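Long-range contacts in uncharacterized protein (Danio rerio, PDB 4LD1), which probably binds tubulin as a whole protein, this chain being its C-terminal G-box domain, a beta-rich structure thought to contribute to centriole architecture and elongation: residues P23-R27 / V39-N43; F42-V46 / Y57-E61; N133-R137 / R147-D151. One frame throughout, in Å; residues are numbered along the deposited sequence.

In the fold
From the N terminus, the chain runs up and down through short antiparallel strands, each pairing with the next along the sequence. Contact 1 closes the loop of strands 27-30 and 37-40, joining the turn after strand 18-21 to the end of strand 37-40. Contact 2 begins where contact 1 ends: the two share F42 and N43, have centres about 10 Å apart, and touch through V39, M40 and V46. It closes the loop of strands 46-49 and 55-59, so the two are consecutive and do not enclose each other. Contact 3 comes much later, closing strands 137-140 and 144-148 on the opposite side of the chain's centre; its centre lies about 49 Å from that of contact 2.

Contact 1 of 3, residues P23-R27 / V39-N43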
ATOM      1  N   PRO A  23      -5.728  -7.611 -37.877  1.00 23.01           N
ATOM      2  CA  PRO A  23      -5.130  -6.655 -38.801  1.00 28.17           C
ATOM      3  C   PRO A  23      -4.677  -5.350 -38.140  1.00 29.91           C
ATOM      4  O   PRO A  23      -3.742  -4.714 -38.629  1.00 32.48           O
ATOM      5  CB  PRO A  23      -6.257  -6.387 -39.797  1.00 33.30           C
ATOM      6  CG  PRO A  23      -7.070  -7.631 -39.798  1.00 31.72           C
ATOM      7  CD  PRO A  23      -6.994  -8.170 -38.371  1.00 25.38           C
ATOM      8  N   ASN A  24      -5.298  -4.973 -37.018  1.00 25.75           N
ATOM      9  CA  ASN A  24      -4.945  -3.726 -36.359  1.00 29.74           C
ATOM     10  C   ASN A  24      -3.728  -3.832 -35.432  1.00 27.25           C
ATOM     11  O   ASN A  24      -3.325  -2.849 -34.812  1.00 31.73           O
ATOM     12  CB  ASN A  24      -6.156  -3.137 -35.636  1.00 24.42           C
ATOM     13  CG  ASN A  24      -6.544  -3.915 -34.377  1.00 22.63           C
ATOM     14  OD1 ASN A  24      -5.953  -4.936 -34.031  1.00 21.80           O
ATOM     15  ND2 ASN A  24      -7.558  -3.422 -33.699  1.00 25.05           N
ATOM     16  N   GLY A  25      -3.168  -5.036 -35.344  1.00 26.45           N
ATOM     17  CA  GLY A  25      -1.953  -5.280 -34.592  1.00 29.46           C
ATOM     18  C   GLY A  25      -2.169  -5.900 -33.224  1.00 23.21           C
ATOM     19  O   GLY A  25      -1.206  -6.352 -32.606  1.00 27.82           O
ATOM     20  N   THR A  26      -3.412  -5.943 -32.750  1.00 19.30           N
ATOM     21  CA  THR A  26      -3.720  -6.678 -31.516  1.00 17.09           C
ATOM     22  C   THR A  26      -3.328  -8.145 -31.685  1.00 17.15           C
ATOM     23  O   THR A  26      -3.566  -8.749 -32.757  1.00 19.41           O
ATOM     24  CB  THR A  26      -5.203  -6.528 -31.144  1.00 18.31           C
ATOM     25  OG1 THR A  26      -5.428  -5.168 -30.761  1.00 18.66           O
ATOM     26  CG2 THR A  26      -5.645  -7.482 -30.001  1.00 18.20           C
ATOM     27  N   ARG A  27      -2.706  -8.689 -30.641  1.00 19.25           N
ATOM     28  CA  ARG A  27      -2.291 -10.080 -30.646  1.00 20.98           C
ATOM     29  C   ARG A  27      -2.882 -10.779 -29.440  1.00 20.55           C
ATOM     30  O   ARG A  27      -2.979 -10.206 -28.371  1.00 23.70           O
ATOM     31  CB  ARG A  27      -0.763 -10.208 -30.587  1.00 24.81           C
ATOM     32  CG  ARG A  27      -0.035  -9.494 -31.684  1.00 31.12           C
ATOM     33  CD  ARG A  27       1.447  -9.440 -31.375  1.00 39.51           C
ATOM     34  NE  ARG A  27       2.089 -10.737 -31.525  1.00 48.31           N
ATOM     35  CZ  ARG A  27       2.569 -11.211 -32.671  1.00 46.59           C
ATOM     36  NH1 ARG A  27       2.470 -10.502 -33.792  1.00 44.16           N
ATOM     37  NH2 ARG A  27       3.140 -12.408 -32.697  1.00 49.74           N
ATOM     38  N   VAL A  39      -3.863 -11.016 -24.019  1.00 19.48           N
ATOM     39  CA  VAL A  39      -4.243 -10.142 -25.125  1.00 17.99           C
ATOM     40  C   VAL A  39      -3.374  -8.905 -25.053  1.00 17.26           C
ATOM     41  O   VAL A  39      -3.340  -8.228 -24.025  1.00 19.72           O
ATOM     42  CB  VAL A  39      -5.710  -9.715 -25.053  1.00 19.95           C
ATOM     43  CG1 VAL A  39      -6.087  -8.902 -26.277  1.00 21.75           C
ATOM     44  CG2 VAL A  39      -6.602 -10.915 -24.912  1.00 23.21           C
ATOM     45  N   MET A  40      -2.645  -8.655 -26.136  1.00 19.47           N
ATOM     46  CA  MET A  40      -1.777  -7.500 -26.247  1.00 21.07           C
ATOM     47  C   MET A  40      -2.408  -6.584 -27.280  1.00 19.66           C
ATOM     48  O   MET A  40      -2.310  -6.794 -28.514  1.00 19.97           O
ATOM     49  CB  MET A  40      -0.386  -7.949 -26.662  1.00 22.46           C
ATOM     50  CG  MET A  40       0.312  -8.758 -25.568  1.00 25.57           C
ATOM     51  SD  MET A  40       1.523  -9.917 -26.175  1.00 32.65           S
ATOM     52  CE  MET A  40       0.423 -11.209 -26.768  1.00 33.67           C
ATOM     53  N   PHE A  41      -3.117  -5.591 -26.768  1.00 19.11           N
ATOM     54  CA  PHE A  41      -3.868  -4.686 -27.626  1.00 19.98           C
ATOM     55  C   PHE A  41      -2.980  -3.730 -28.421  1.00 19.03           C
ATOM     56  O   PHE A  41      -1.857  -3.431 -28.005  1.00 21.92           O
ATOM     57  CB  PHE A  41      -4.843  -3.883 -26.792  1.00 19.30           C
ATOM     58  CG  PHE A  41      -5.921  -4.700 -26.199  1.00 20.21           C
ATOM     59  CD1 PHE A  41      -6.984  -5.128 -26.988  1.00 20.71           C
ATOM     60  CD2 PHE A  41      -5.895  -5.032 -24.855  1.00 20.79           C
ATOM     61  CE1 PHE A  41      -7.988  -5.872 -26.446  1.00 22.46           C
ATOM     62  CE2 PHE A  41      -6.884  -5.779 -24.313  1.00 22.00           C
ATOM     63  CZ  PHE A  41      -7.942  -6.194 -25.099  1.00 24.08           C
ATOM     64  N   PHE A  42      -3.520  -3.222 -29.529  1.00 19.88           N
ATOM     65  CA  PHE A  42      -2.801  -2.312 -30.415  1.00 20.62           C
ATOM     66  C   PHE A  42      -2.257  -1.051 -29.737  1.00 23.19           C
ATOM     67  O   PHE A  42      -1.318  -0.428 -30.237  1.00 27.88           O
ATOM     68  CB  PHE A  42      -3.709  -1.904 -31.595  1.00 23.28           C
ATOM     69  CG  PHE A  42      -4.947  -1.157 -31.176  1.00 23.15           C
ATOM     70  CD1 PHE A  42      -4.896   0.197 -30.897  1.00 22.63           C
ATOM     71  CD2 PHE A  42      -6.154  -1.811 -31.049  1.00 25.04           C
ATOM     72  CE1 PHE A  42      -6.035   0.879 -30.499  1.00 25.73           C
ATOM     73  CE2 PHE A  42      -7.298  -1.127 -30.659  1.00 31.43           C
ATOM     74  CZ  PHE A  42      -7.234   0.212 -30.377  1.00 31.17           C
ATOM     75  N   ASN A  43      -2.863  -0.652 -28.624  1.00 22.05           N
ATOM     76  CA  ASN A  43      -2.471   0.586 -27.939  1.00 23.96           C
ATOM     77  C   ASN A  43      -1.453   0.333 -26.830  1.00 25.31           C
ATOM     78  O   ASN A  43      -1.090   1.251 -26.103  1.00 27.64           O
ATOM     79  CB  ASN A  43      -3.696   1.300 -27.369  1.00 26.49           C
ATOM     80  CG  ASN A  43      -4.311   0.573 -26.201  1.00 26.69           C
ATOM     81  OD1 ASN A  43      -4.071  -0.613 -25.991  1.00 22.25           O
ATOM     82  ND2 ASN A  43      -5.079   1.302 -25.398  1.00 34.10           N
TER
HETATM   83  O   HOH W   1      -0.019  -5.789 -30.019  1.00 38.37           O
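T26 turns OG1 back beside its own backbone N (chi1 -68°), which brings it to the F42 N-H, while F42 CG lies between backbone N and carbonyl carbon (chi1 62°), swinging the ring's CD2 edge towards T26 OG1. F42 N donates to T26 OG1 at 3.0 Å in a bent bond (136° at the hydrogen), and the same oxygen meets the ring edge, 3.4 Å from F42 CD2. N24 ND2 reaches CD2 of F42 as well, at 3.4 Å. The other end of that amide, N24 OD1, accepts from T26 N at 3.0 Å from above its carbonyl plane, an Asx turn, plus a weak bond from T26 OG1. T26 CG2 packs on V39 CG1 at 4.0 Å. Beyond it, R27 and M40 form an antiparallel hydrogen-bonded pair, R27 N to M40 O at 2.9 Å and M40 N to R27 O at 2.7 Å. A water donates to both G25 O and M40 O, bridging the turn to the strand. This is the open end of beta hairpin 27-30/37-40 in the G-box row of strands: the R27 side chain also packs on L19 and V21 of strand 18-21, and on the far side V39 bonds through its backbone to K47 of strand 46-49.

Contact 2 of 3, residues F42-V46 / Y57-E61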
ATOM      1  N   PHE A  42      -3.520  -3.222 -29.529  1.00 19.88           N
ATOM      2  CA  PHE A  42      -2.801  -2.312 -30.415  1.00 20.62           C
ATOM      3  C   PHE A  42      -2.257  -1.051 -29.737  1.00 23.19           C
ATOM      4  O   PHE A  42      -1.318  -0.428 -30.237  1.00 27.88           O
ATOM      5  CB  PHE A  42      -3.709  -1.904 -31.595  1.00 23.28           C
ATOM      6  CG  PHE A  42      -4.947  -1.157 -31.176  1.00 23.15           C
ATOM      7  CD1 PHE A  42      -4.896   0.197 -30.897  1.00 22.63           C
ATOM      8  CD2 PHE A  42      -6.154  -1.811 -31.049  1.00 25.04           C
ATOM      9  CE1 PHE A  42      -6.035   0.879 -30.499  1.00 25.73           C
ATOM     10  CE2 PHE A  42      -7.298  -1.127 -30.659  1.00 31.43           C
ATOM     11  CZ  PHE A  42      -7.234   0.212 -30.377  1.00 31.17           C
ATOM     12  N   ASN A  43      -2.863  -0.652 -28.624  1.00 22.05           N
ATOM     13  CA  ASN A  43      -2.471   0.586 -27.939  1.00 23.96           C
ATOM     14  C   ASN A  43      -1.453   0.333 -26.830  1.00 25.31           C
ATOM     15  O   ASN A  43      -1.090   1.251 -26.103  1.00 27.64           O
ATOM     16  CB  ASN A  43      -3.696   1.300 -27.369  1.00 26.49           C
ATOM     17  CG  ASN A  43      -4.311   0.573 -26.201  1.00 26.69           C
ATOM     18  OD1 ASN A  43      -4.071  -0.613 -25.991  1.00 22.25           O
ATOM     19  ND2 ASN A  43      -5.079   1.302 -25.398  1.00 34.10           N
ATOM     20  N   GLY A  44      -1.002  -0.913 -26.707  1.00 22.64           N
ATOM     21  CA  GLY A  44      -0.021  -1.290 -25.707  1.00 22.98           C
ATOM     22  C   GLY A  44      -0.597  -1.852 -24.421  1.00 19.92           C
ATOM     23  O   GLY A  44       0.147  -2.386 -23.596  1.00 21.75           O
ATOM     24  N   ASP A  45      -1.909  -1.752 -24.236  1.00 19.50           N
ATOM     25  CA  ASP A  45      -2.531  -2.339 -23.053  1.00 18.67           C
ATOM     26  C   ASP A  45      -2.399  -3.861 -23.127  1.00 18.14           C
ATOM     27  O   ASP A  45      -2.341  -4.429 -24.230  1.00 18.95           O
ATOM     28  CB  ASP A  45      -4.008  -1.979 -22.934  1.00 19.39           C
ATOM     29  CG  ASP A  45      -4.254  -0.507 -22.646  1.00 20.40           C
ATOM     30  OD1 ASP A  45      -3.289   0.265 -22.438  1.00 23.22           O
ATOM     31  OD2 ASP A  45      -5.455  -0.125 -22.630  1.00 25.40           O
ATOM     32  N   VAL A  46      -2.446  -4.523 -21.976  1.00 19.98           N
ATOM     33  CA  VAL A  46      -2.406  -5.968 -21.947  1.00 20.79           C
ATOM     34  C   VAL A  46      -3.403  -6.485 -20.943  1.00 21.01           C
ATOM     35  O   VAL A  46      -3.526  -5.932 -19.842  1.00 26.28           O
ATOM     36  CB  VAL A  46      -1.013  -6.467 -21.554  1.00 23.87           C
ATOM     37  CG1 VAL A  46      -0.947  -8.010 -21.566  1.00 23.56           C
ATOM     38  CG2 VAL A  46       0.027  -5.877 -22.470  1.00 24.46           C
ATOM     39  N   TYR A  57      -3.887  -6.587 -15.717  1.00 17.75           N
ATOM     40  CA  TYR A  57      -4.136  -5.539 -16.676  1.00 17.68           C
ATOM     41  C   TYR A  57      -2.980  -4.559 -16.656  1.00 18.85           C
ATOM     42  O   TYR A  57      -2.659  -3.994 -15.618  1.00 21.93           O
ATOM     43  CB  TYR A  57      -5.418  -4.770 -16.364  1.00 21.80           C
ATOM     44  CG  TYR A  57      -6.674  -5.585 -16.184  1.00 27.91           C
ATOM     45  CD1 TYR A  57      -6.964  -6.208 -14.981  1.00 29.25           C
ATOM     46  CD2 TYR A  57      -7.603  -5.679 -17.198  1.00 30.38           C
ATOM     47  CE1 TYR A  57      -8.138  -6.931 -14.811  1.00 30.85           C
ATOM     48  CE2 TYR A  57      -8.768  -6.394 -17.043  1.00 32.49           C
ATOM     49  CZ  TYR A  57      -9.028  -7.017 -15.846  1.00 31.44           C
ATOM     50  OH  TYR A  57     -10.204  -7.729 -15.715  1.00 37.46           O
ATOM     51  N   TYR A  58      -2.365  -4.335 -17.810  1.00 19.67           N
ATOM     52  CA  TYR A  58      -1.409  -3.256 -17.968  1.00 18.89           C
ATOM     53  C   TYR A  58      -2.001  -2.167 -18.848  1.00 18.58           C
ATOM     54  O   TYR A  58      -2.513  -2.443 -19.924  1.00 18.63           O
ATOM     55  CB  TYR A  58      -0.120  -3.763 -18.604  1.00 18.78           C
ATOM     56  CG  TYR A  58       0.898  -2.667 -18.855  1.00 18.58           C
ATOM     57  CD1 TYR A  58       1.574  -2.079 -17.804  1.00 20.53           C
ATOM     58  CD2 TYR A  58       1.199  -2.248 -20.140  1.00 19.11           C
ATOM     59  CE1 TYR A  58       2.506  -1.101 -18.017  1.00 23.19           C
ATOM     60  CE2 TYR A  58       2.142  -1.261 -20.376  1.00 21.06           C
ATOM     61  CZ  TYR A  58       2.802  -0.702 -19.304  1.00 21.23           C
ATOM     62  OH  TYR A  58       3.741   0.292 -19.477  1.00 27.01           O
ATOM     63  N   TYR A  59      -1.911  -0.936 -18.372  1.00 19.23           N
ATOM     64  CA  TYR A  59      -2.407   0.234 -19.084  1.00 23.18           C
ATOM     65  C   TYR A  59      -1.209   1.055 -19.550  1.00 23.38           C
ATOM     66  O   TYR A  59      -0.483   1.627 -18.731  1.00 24.58           O
ATOM     67  CB  TYR A  59      -3.328   1.036 -18.164  1.00 24.57           C
ATOM     68  CG  TYR A  59      -4.554   0.249 -17.760  1.00 29.43           C
ATOM     69  CD1 TYR A  59      -5.608   0.067 -18.647  1.00 35.70           C
ATOM     70  CD2 TYR A  59      -4.648  -0.337 -16.506  1.00 32.06           C
ATOM     71  CE1 TYR A  59      -6.726  -0.664 -18.288  1.00 35.21           C
ATOM     72  CE2 TYR A  59      -5.763  -1.069 -16.140  1.00 33.68           C
ATOM     73  CZ  TYR A  59      -6.798  -1.228 -17.032  1.00 35.91           C
ATOM     74  OH  TYR A  59      -7.910  -1.958 -16.660  1.00 35.09           O
ATOM     75  N   ALA A  60      -0.999   1.089 -20.866  1.00 23.21           N
ATOM     76  CA  ALA A  60       0.248   1.596 -21.428  1.00 24.25           C
ATOM     77  C   ALA A  60       0.425   3.096 -21.260  1.00 28.48           C
ATOM     78  O   ALA A  60       1.531   3.557 -21.009  1.00 33.85           O
ATOM     79  CB  ALA A  60       0.350   1.229 -22.906  1.00 27.28           C
ATOM     80  N   GLU A  61      -0.646   3.865 -21.449  1.00 27.93           N
ATOM     81  CA  GLU A  61      -0.566   5.326 -21.337  1.00 33.27           C
ATOM     82  C   GLU A  61      -0.139   5.715 -19.920  1.00 33.39           C
ATOM     83  O   GLU A  61       0.784   6.511 -19.727  1.00 37.70           O
ATOM     84  CB  GLU A  61      -1.907   5.984 -21.712  1.00 35.47           C
ATOM     85  CG  GLU A  61      -1.913   7.510 -21.696  1.00 46.83           C
ATOM     86  CD  GLU A  61      -0.853   8.133 -22.591  1.00 63.30           C
ATOM     87  OE1 GLU A  61      -0.351   7.458 -23.517  1.00 71.89           O
ATOM     88  OE2 GLU A  61      -0.525   9.319 -22.358  1.00 73.64           O
TER
HETATM   89  O   HOH W   2      -3.283   2.959 -22.500  1.00 31.76           O
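An Asx turn at N43 leads into strand 46-49 where it pairs with strand 55-59, and D45 ties that turn to the end of the second strand through A60. D45 OD1 accepts from A60 N at 2.9 Å, a nearly straight bond (170° at the hydrogen) that arrives close to the carboxylate C-O axis. With CG placed beside its backbone N (chi1 -68°), D45 swings the carboxylate across to this N-H. A water donates to the same OD1 at 2.7 Å and accepts from E61 N at 3.0 Å, extending the link by one residue. The other oxygen, D45 OD2, is met from above the carboxylate plane by N43 ND2 at 3.1 Å, while N43 OD1 accepts from D45 N, closing the Asx turn. Next along, V46 and Y58 make an antiparallel hydrogen-bonded pair: V46 N to Y58 O is 2.9 Å, Y58 N to V46 O 2.8 Å. G44 O sits at the edge of the Y58 ring, in its plane, 3.6 Å from CD2, and A60 CB rests against N43 O at 3.5 Å. Glycine at 44 presents no CB on the side facing A60. Three donors, two of them to OD1, thus grip the D45 carboxylate; this would be expected to favour its ionised form, fix its orientation and tie the turn to the strand end.

Contact 3 of 3, residues N133-R137 / R147-D151; sequences NTGQR and REYPD
The side-chain amide of Q136 lies flat over the peptide group joining Y149 to P150, the two planes only 17° apart, with Q136 CD 3.8 Å from P150 N and Q136 NE2 3.5 Å from Y149 C. A bend at chi2 (-62°) folds the Q136 chain over this peptide. At the nitrogen end of the amide, NE2 approaches E148 CB to 3.3 Å and donates to a water at 2.7 Å, and the water in turn donates to Y149 O. At the other end OE1 abuts P150 CA. The second flat group is the E148 carboxylate, whose side chain runs alongside that of R137, pointing the same way: E148 OE1 accepts from R137 N at 2.9 Å on its anti side, 29° out of the carboxylate plane, and also brushes R137 CB at 3.4 Å. E148 N closes the link by donating almost straight to R137 O at 3.0 Å. An ST turn at T134, whose OG1 accepts from Q136 N, precedes this junction. R137 NE is hydrogen-bonded to Q131 OE1, and the guanidinium does not touch the E148 carboxylate, although the opposite charges probably attract. At this open end of beta hairpin 137-140/144-148, in the G-box row of strands, the R137 N-H is therefore satisfied by a side-chain carboxylate, while the R137 carbonyl keeps an ordinary backbone bond.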
ATOM      1  N   ASN A 133      12.570   6.468  16.002  1.00 16.59           N
ATOM      2  CA  ASN A 133      13.628   5.490  15.782  1.00 18.71           C
ATOM      3  C   ASN A 133      14.293   5.024  17.075  1.00 16.87           C
ATOM      4  O   ASN A 133      14.812   3.926  17.128  1.00 18.91           O
ATOM      5  CB  ASN A 133      14.679   6.011  14.794  1.00 22.53           C
ATOM      6  CG  ASN A 133      15.243   7.384  15.164  1.00 27.31           C
ATOM      7  OD1 ASN A 133      14.918   7.975  16.186  1.00 25.51           O
ATOM      8  ND2 ASN A 133      16.105   7.889  14.303  1.00 38.00           N
ATOM      9  N   THR A 134      14.240   5.863  18.104  1.00 17.86           N
ATOM     10  CA  THR A 134      14.828   5.572  19.414  1.00 18.03           C
ATOM     11  C   THR A 134      13.975   4.632  20.268  1.00 18.63           C
ATOM     12  O   THR A 134      14.396   4.220  21.340  1.00 20.98           O
ATOM     13  CB  THR A 134      14.936   6.838  20.222  1.00 18.45           C
ATOM     14  OG1 THR A 134      13.627   7.393  20.380  1.00 20.02           O
ATOM     15  CG2 THR A 134      15.853   7.863  19.543  1.00 20.51           C
ATOM     16  N   GLY A 135      12.762   4.347  19.803  1.00 17.18           N
ATOM     17  CA  GLY A 135      11.802   3.553  20.550  1.00 17.71           C
ATOM     18  C   GLY A 135      10.932   4.344  21.513  1.00 19.64           C
ATOM     19  O   GLY A 135       9.945   3.815  22.030  1.00 23.08           O
ATOM     20  N   GLN A 136      11.267   5.615  21.737  1.00 18.73           N
ATOM     21  CA  GLN A 136      10.459   6.471  22.610  1.00 20.65           C
ATOM     22  C   GLN A 136       9.194   6.862  21.866  1.00 19.56           C
ATOM     23  O   GLN A 136       9.197   6.982  20.631  1.00 19.74           O
ATOM     24  CB  GLN A 136      11.221   7.732  23.016  1.00 22.91           C
ATOM     25  CG  GLN A 136      12.571   7.470  23.655  1.00 23.22           C
ATOM     26  CD  GLN A 136      12.486   6.692  24.963  1.00 25.35           C
ATOM     27  OE1 GLN A 136      13.367   5.889  25.278  1.00 29.55           O
ATOM     28  NE2 GLN A 136      11.449   6.937  25.733  1.00 25.53           N
ATOM     29  N   ARG A 137       8.115   7.047  22.609  1.00 19.90           N
ATOM     30  CA  ARG A 137       6.849   7.429  22.021  1.00 20.92           C
ATOM     31  C   ARG A 137       6.413   8.820  22.409  1.00 20.52           C
ATOM     32  O   ARG A 137       6.715   9.321  23.489  1.00 21.85           O
ATOM     33  CB  ARG A 137       5.766   6.449  22.445  1.00 25.83           C
ATOM     34  CG  ARG A 137       6.006   5.086  21.866  1.00 27.65           C
ATOM     35  CD  ARG A 137       5.015   4.087  22.366  1.00 34.38           C
ATOM     36  NE  ARG A 137       5.159   2.831  21.648  1.00 43.37           N
ATOM     37  CZ  ARG A 137       4.316   1.813  21.760  1.00 54.80           C
ATOM     38  NH1 ARG A 137       3.262   1.908  22.565  1.00 56.78           N
ATOM     39  NH2 ARG A 137       4.526   0.702  21.065  1.00 57.46           N
ATOM     40  N   ARG A 147       5.402  13.061  25.824  1.00 21.77           N
ATOM     41  CA  ARG A 147       6.554  12.334  25.316  1.00 23.24           C
ATOM     42  C   ARG A 147       7.340  11.649  26.426  1.00 22.82           C
ATOM     43  O   ARG A 147       7.537  12.217  27.514  1.00 24.11           O
ATOM     44  CB  ARG A 147       7.462  13.297  24.557  1.00 22.99           C
ATOM     45  CG  ARG A 147       8.692  12.668  23.954  1.00 27.48           C
ATOM     46  CD  ARG A 147       9.361  13.650  23.017  1.00 29.54           C
ATOM     47  NE  ARG A 147      10.553  13.113  22.376  1.00 37.64           N
ATOM     48  CZ  ARG A 147      11.102  13.629  21.285  1.00 50.30           C
ATOM     49  NH1 ARG A 147      10.568  14.701  20.720  1.00 53.29           N
ATOM     50  NH2 ARG A 147      12.188  13.080  20.754  1.00 60.74           N
ATOM     51  N   GLU A 148       7.756  10.415  26.131  1.00 21.27           N
ATOM     52  CA  GLU A 148       8.676   9.632  26.948  1.00 23.69           C
ATOM     53  C   GLU A 148      10.116   9.957  26.606  1.00 23.16           C
ATOM     54  O   GLU A 148      10.443  10.164  25.427  1.00 23.51           O
ATOM     55  CB  GLU A 148       8.498   8.144  26.642  1.00 28.77           C
ATOM     56  CG  GLU A 148       7.100   7.642  26.694  1.00 31.91           C
ATOM     57  CD  GLU A 148       6.976   6.194  26.236  1.00 33.19           C
ATOM     58  OE1 GLU A 148       7.599   5.765  25.207  1.00 29.49           O
ATOM     59  OE2 GLU A 148       6.228   5.475  26.912  1.00 42.24           O
ATOM     60  N   TYR A 149      10.979   9.947  27.620  1.00 22.27           N
ATOM     61  CA  TYR A 149      12.391  10.220  27.439  1.00 23.90           C
ATOM     62  C   TYR A 149      13.205   9.052  27.979  1.00 20.78           C
ATOM     63  O   TYR A 149      12.746   8.331  28.883  1.00 22.74           O
ATOM     64  CB  TYR A 149      12.743  11.510  28.184  1.00 25.12           C
ATOM     65  CG  TYR A 149      12.136  12.710  27.518  1.00 25.73           C
ATOM     66  CD1 TYR A 149      10.823  13.068  27.764  1.00 26.01           C
ATOM     67  CD2 TYR A 149      12.858  13.459  26.607  1.00 29.45           C
ATOM     68  CE1 TYR A 149      10.255  14.148  27.145  1.00 28.10           C
ATOM     69  CE2 TYR A 149      12.293  14.554  25.981  1.00 30.66           C
ATOM     70  CZ  TYR A 149      10.992  14.889  26.258  1.00 29.79           C
ATOM     71  OH  TYR A 149      10.411  15.973  25.641  1.00 37.05           O
ATOM     72  N   PRO A 150      14.425   8.865  27.460  1.00 24.28           N
ATOM     73  CA  PRO A 150      15.204   7.689  27.866  1.00 24.58           C
ATOM     74  C   PRO A 150      15.700   7.726  29.307  1.00 24.87           C
ATOM     75  O   PRO A 150      16.093   6.675  29.822  1.00 29.82           O
ATOM     76  CB  PRO A 150      16.372   7.679  26.869  1.00 27.35           C
ATOM     77  CG  PRO A 150      16.514   9.108  26.445  1.00 26.45           C
ATOM     78  CD  PRO A 150      15.110   9.646  26.412  1.00 23.90           C
ATOM     79  N   ASP A 151      15.669   8.889  29.950  1.00 25.12           N
ATOM     80  CA  ASP A 151      16.034   8.993  31.357  1.00 26.19           C
ATOM     81  C   ASP A 151      14.873   8.568  32.258  1.00 30.84           C
ATOM     82  O   ASP A 151      14.979   8.641  33.480  1.00 30.22           O
ATOM     83  CB  ASP A 151      16.530  10.410  31.703  1.00 28.62           C
ATOM     84  CG  ASP A 151      15.431  11.473  31.655  1.00 30.63           C
ATOM     85  OD1 ASP A 151      14.281  11.165  31.282  1.00 27.89           O
ATOM     86  OD2 ASP A 151      15.732  12.642  31.996  1.00 35.82           O
TER
HETATM   87  O   HOH W   3      13.450   9.988  21.230  1.00 32.24           O
HETATM   88  O   HOH W   4      10.939   5.860  28.135  1.00 35.19           O